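Local structure of putative fimbrial subunit (Corynebacterium diphtheriae, 4HSQ) at residues S252-D255 with D261-T264; F223-T228 with L265-K270. The protein probably builds, as the major pilin SpaD, the shaft of a surface pilus involved in cell adhesion, this chain holding its domains D2 and D3. All coordinates share one frame; numbering follows the deposited sequence.

Contact 1 (S252-D255 with D261-T264); sequences SEKD and DEVT. With CA (calcium ion), chain B.
K254 and E262 both tuck CG between their own N and C (chi1 47° and 68°). The two chains run side by side in the same direction, at the surface of a calcium-binding loop. K254 CD lies 4.1 Å from E262 OE1. The charged ends do not meet, as K254 NZ stays 5.8 Å from E262 OE1, so any attraction is probably weak. The calcium ion joins the two segments. E253 O binds it at 2.3 Å, and D261 O and T264 O also coordinate it. I251 O, D260 OD1 and a water complete the six ligands. No hydrogen bond crosses between the segments. S252 CA instead makes a CH...O contact with E262 O at 3.5 Å. E262 N is buried here and has no partner in the model. D261 to T264 form a type I turn, and D261 starts an Asx turn within it. This folding sets D261 O and T264 O toward the same ion. D261 OD1 takes two bonds from opposite faces of its carboxylate plane: V263 N at 3.0 Å on one, T264 OG1 at 2.8 Å on the other.

Contact 2 (F223-T228 with L265-K270); sequences FCLKET and LVSEIK
I269 meets both L225 and E227 through its two branches, in the core of a prealbumin-like (CnaB-type) beta sandwich. From CB the side chain forks. CG2 is the short branch and meets E227 OE1 at 3.8 Å. CG1 sits beside the backbone N (chi1 -62°) and carries the long branch toward L225. At its tip, I269 CD1 touches L225 CD1 at 3.9 Å. The two apolar side chains meet obliquely through these methyls. L225 CD1 has a second neighbour, S267 OG, at 4.1 Å. E227 comes from the facing strand. Its CG is anti to the backbone N (chi1 -169°), and the extended chain runs alongside I269, the two heading opposite ways. No hydrogen bond joins the strands. Their axes pass 10.5 Å apart and run roughly the same way, at 32°, as in packed sheets of a sandwich.

E227 also touches K153, and N271 is close to its OE2, which is consistent with the acidic residue found beside a Lys-Asn isopeptide bond in CnaB domains. Strand 222-229 lies between strands 167-173 and 241-244, and the C173-C224 disulfide ties it to the former. Strand 264-271 belongs to the other sheet, where its parallel neighbour is strand 142-155, whose V151 packs on L225 while F168 of strand 167-173 packs on I269.

Contacts 1 and 2 lie in the same C-terminal, prealbumin-like domain of the pilin, probably D3, with centres about 17 Å apart. Strand 222-229 comes first along the chain, followed by strand 241-244 and the short helix 248-252. The calcium loop comes next and leads directly into strand 264-271. Contact 1 is thus nested inside the loop closed by contact 2. T264, a calcium ligand, is followed at once by L265, where the second segment of contact 2 begins. The ion sits at the surface near the start of this strand, while contact 2 lies in the buried core between the sheets. Metal site and sandwich core are therefore joined through one strand.

Contact 1 (S252-D255 with D261-T264)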
loop_
_atom_site.group_PDB
_atom_site.type_symbol
_atom_site.label_atom_id
_atom_site.label_comp_id
_atom_site.label_asym_id
_atom_site.label_seq_id
_atom_site.Cartn_x
_atom_site.Cartn_y
_atom_site.Cartn_z
ATOM N N SER A 252 -3.106 -8.695 13.825
ATOM C CA SER A 252 -2.780 -10.133 13.841
ATOM C C SER A 252 -3.547 -10.899 14.930
ATOM O O SER A 252 -3.785 -12.091 14.748
ATOM C CB SER A 252 -1.289 -10.334 14.100
ATOM O OG SER A 252 -1.068 -11.726 14.044
ATOM N N GLU A 253 -3.901 -10.241 16.055
ATOM C CA GLU A 253 -4.687 -10.921 17.113
ATOM C C GLU A 253 -5.945 -11.535 16.523
ATOM O O GLU A 253 -6.494 -10.996 15.566
ATOM C CB GLU A 253 -5.073 -9.952 18.227
ATOM C CG GLU A 253 -3.892 -9.569 19.082
ATOM C CD GLU A 253 -4.302 -8.943 20.399
ATOM O OE1 GLU A 253 -4.755 -9.684 21.307
ATOM O OE2 GLU A 253 -4.170 -7.704 20.519
ATOM N N LYS A 254 -6.390 -12.675 17.048
ATOM C CA LYS A 254 -7.571 -13.266 16.458
ATOM C C LYS A 254 -8.469 -13.938 17.473
ATOM O O LYS A 254 -8.055 -14.210 18.607
ATOM C CB LYS A 254 -7.223 -14.244 15.316
ATOM C CG LYS A 254 -6.150 -15.253 15.569
ATOM C CD LYS A 254 -5.900 -15.998 14.267
ATOM C CE LYS A 254 -4.918 -17.138 14.424
ATOM N NZ LYS A 254 -5.550 -18.303 15.103
ATOM N N ASP A 255 -9.724 -14.169 17.042
ATOM C CA ASP A 255 -10.785 -14.859 17.791
ATOM C C ASP A 255 -11.177 -14.151 19.090
ATOM O O ASP A 255 -11.633 -14.803 20.038
ATOM C CB ASP A 255 -10.390 -16.321 18.047
ATOM C CG ASP A 255 -10.275 -17.133 16.770
ATOM O OD1 ASP A 255 -11.193 -17.040 15.915
ATOM O OD2 ASP A 255 -9.312 -17.901 16.648
ATOM N N ASP A 261 -10.090 -12.086 12.358
ATOM C CA ASP A 261 -9.055 -12.941 11.826
ATOM C C ASP A 261 -7.724 -12.185 11.894
ATOM O O ASP A 261 -7.663 -11.078 12.449
ATOM C CB ASP A 261 -9.414 -13.454 10.423
ATOM C CG ASP A 261 -9.577 -12.382 9.372
ATOM O OD1 ASP A 261 -8.964 -11.328 9.518
ATOM O OD2 ASP A 261 -10.234 -12.654 8.348
ATOM N N GLU A 262 -6.658 -12.781 11.374
ATOM C CA GLU A 262 -5.331 -12.196 11.480
ATOM C C GLU A 262 -5.087 -11.004 10.514
ATOM O O GLU A 262 -4.026 -10.404 10.600
ATOM C CB GLU A 262 -4.247 -13.296 11.307
ATOM C CG GLU A 262 -4.149 -13.897 9.912
ATOM C CD GLU A 262 -5.020 -15.113 9.641
ATOM O OE1 GLU A 262 -6.133 -15.216 10.215
ATOM O OE2 GLU A 262 -4.592 -15.959 8.821
ATOM N N VAL A 263 -6.053 -10.657 9.607
ATOM C CA VAL A 263 -5.853 -9.527 8.670
ATOM C C VAL A 263 -6.857 -8.386 8.977
ATOM O O VAL A 263 -6.895 -7.375 8.258
ATOM C CB VAL A 263 -5.921 -9.944 7.157
ATOM C CG1 VAL A 263 -4.878 -11.001 6.819
ATOM C CG2 VAL A 263 -7.329 -10.432 6.752
ATOM N N THR A 264 -7.681 -8.575 10.014
ATOM C CA THR A 264 -8.747 -7.644 10.399
ATOM C C THR A 264 -8.648 -7.241 11.858
ATOM O O THR A 264 -8.491 -8.080 12.738
ATOM C CB THR A 264 -10.145 -8.289 10.159
ATOM O OG1 THR A 264 -10.167 -8.889 8.858
ATOM C CG2 THR A 264 -11.310 -7.280 10.295
HETATM CA CA CA B . -7.432 -9.546 14.060
HETATM O O HOH W 1 -7.227 -7.769 15.776
#

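Contact 2 (F223-T228 with L265-K270)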
loop_
_atom_site.group_PDB
_atom_site.type_symbol
_atom_site.label_atom_id
_atom_site.label_comp_id
_atom_site.label_asym_id
_atom_site.label_seq_id
_atom_site.Cartn_x
_atom_site.Cartn_y
_atom_site.Cartn_z
ATOM N N PHE A 223 -5.497 5.889 13.623
ATOM C CA PHE A 223 -6.710 6.176 12.868
ATOM C C PHE A 223 -7.776 6.480 13.896
ATOM O O PHE A 223 -7.692 5.997 15.020
ATOM C CB PHE A 223 -7.129 5.013 11.946
ATOM C CG PHE A 223 -6.286 4.906 10.704
ATOM C CD1 PHE A 223 -6.463 5.790 9.642
ATOM C CD2 PHE A 223 -5.354 3.884 10.565
ATOM C CE1 PHE A 223 -5.696 5.679 8.487
ATOM C CE2 PHE A 223 -4.599 3.771 9.405
ATOM C CZ PHE A 223 -4.756 4.678 8.387
ATOM N N CYS A 224 -8.787 7.247 13.511
ATOM C CA CYS A 224 -9.893 7.603 14.384
ATOM C C CYS A 224 -11.186 7.402 13.608
ATOM O O CYS A 224 -11.272 7.823 12.461
ATOM C CB CYS A 224 -9.757 9.051 14.866
ATOM S SG CYS A 224 -8.690 9.245 16.317
ATOM N N LEU A 225 -12.180 6.803 14.230
ATOM C CA LEU A 225 -13.535 6.657 13.661
ATOM C C LEU A 225 -14.400 7.691 14.306
ATOM O O LEU A 225 -14.441 7.750 15.522
ATOM C CB LEU A 225 -14.112 5.253 13.958
ATOM C CG LEU A 225 -13.440 4.124 13.191
ATOM C CD1 LEU A 225 -13.600 2.806 13.921
ATOM C CD2 LEU A 225 -14.018 4.029 11.795
ATOM N N LYS A 226 -15.089 8.503 13.509
ATOM C CA LYS A 226 -15.996 9.526 13.990
ATOM C C LYS A 226 -17.400 9.078 13.676
ATOM O O LYS A 226 -17.730 8.953 12.510
ATOM C CB LYS A 226 -15.691 10.872 13.300
ATOM C CG LYS A 226 -16.525 12.009 13.842
ATOM C CD LYS A 226 -16.286 13.271 13.042
ATOM C CE LYS A 226 -16.975 14.457 13.677
ATOM N NZ LYS A 226 -16.720 15.713 12.926
ATOM N N GLU A 227 -18.218 8.836 14.686
ATOM C CA GLU A 227 -19.610 8.449 14.438
ATOM C C GLU A 227 -20.391 9.702 14.157
ATOM O O GLU A 227 -20.467 10.574 15.013
ATOM C CB GLU A 227 -20.170 7.688 15.625
ATOM C CG GLU A 227 -21.505 7.038 15.309
ATOM C CD GLU A 227 -22.085 6.300 16.493
ATOM O OE1 GLU A 227 -21.313 5.886 17.387
ATOM O OE2 GLU A 227 -23.321 6.134 16.522
ATOM N N THR A 228 -20.884 9.844 12.928
ATOM C CA THR A 228 -21.564 11.084 12.514
ATOM C C THR A 228 -23.083 10.960 12.655
ATOM O O THR A 228 -23.765 11.983 12.774
ATOM C CB THR A 228 -21.152 11.474 11.087
ATOM O OG1 THR A 228 -21.368 10.352 10.241
ATOM C CG2 THR A 228 -19.658 11.891 11.000
ATOM N N LEU A 265 -8.811 -5.961 12.098
ATOM C CA LEU A 265 -8.940 -5.425 13.430
ATOM C C LEU A 265 -10.416 -5.162 13.589
ATOM O O LEU A 265 -11.007 -4.558 12.702
ATOM C CB LEU A 265 -8.114 -4.164 13.608
ATOM C CG LEU A 265 -7.995 -3.658 15.050
ATOM C CD1 LEU A 265 -6.600 -3.122 15.298
ATOM C CD2 LEU A 265 -8.997 -2.561 15.326
ATOM N N VAL A 266 -11.014 -5.632 14.683
ATOM C CA VAL A 266 -12.438 -5.447 14.959
ATOM C C VAL A 266 -12.575 -4.421 16.078
ATOM O O VAL A 266 -11.987 -4.573 17.151
ATOM C CB VAL A 266 -13.194 -6.778 15.307
ATOM C CG1 VAL A 266 -14.664 -6.519 15.635
ATOM C CG2 VAL A 266 -13.075 -7.805 14.201
ATOM N N SER A 267 -13.341 -3.381 15.812
ATOM C CA SER A 267 -13.631 -2.299 16.753
ATOM C C SER A 267 -15.109 -2.344 17.145
ATOM O O SER A 267 -15.943 -2.137 16.268
ATOM C CB SER A 267 -13.314 -0.953 16.098
ATOM O OG SER A 267 -13.576 0.123 16.987
ATOM N N GLU A 268 -15.439 -2.601 18.437
ATOM C CA GLU A 268 -16.842 -2.608 18.921
ATOM C C GLU A 268 -17.156 -1.269 19.483
ATOM O O GLU A 268 -16.403 -0.787 20.325
ATOM C CB GLU A 268 -17.109 -3.678 19.994
ATOM C CG GLU A 268 -17.085 -5.100 19.493
ATOM C CD GLU A 268 -17.735 -6.130 20.397
ATOM O OE1 GLU A 268 -17.861 -5.878 21.618
ATOM O OE2 GLU A 268 -18.098 -7.208 19.876
ATOM N N ILE A 269 -18.205 -0.611 18.965
ATOM C CA ILE A 269 -18.561 0.754 19.369
ATOM C C ILE A 269 -19.971 0.703 19.927
ATOM O O ILE A 269 -20.867 0.133 19.291
ATOM C CB ILE A 269 -18.390 1.761 18.187
ATOM C CG1 ILE A 269 -16.888 1.802 17.751
ATOM C CG2 ILE A 269 -18.891 3.177 18.586
ATOM C CD1 ILE A 269 -16.572 2.459 16.483
ATOM N N LYS A 270 -20.153 1.267 21.134
ATOM C CA LYS A 270 -21.437 1.185 21.831
ATOM C C LYS A 270 -22.281 2.449 21.629
ATOM O O LYS A 270 -21.753 3.531 21.378
ATOM C CB LYS A 270 -21.241 0.926 23.345
ATOM C CG LYS A 270 -20.233 -0.152 23.732
ATOM C CD LYS A 270 -20.836 -1.545 23.797
ATOM C CE LYS A 270 -19.832 -2.539 24.338
ATOM N NZ LYS A 270 -20.238 -3.942 24.065
#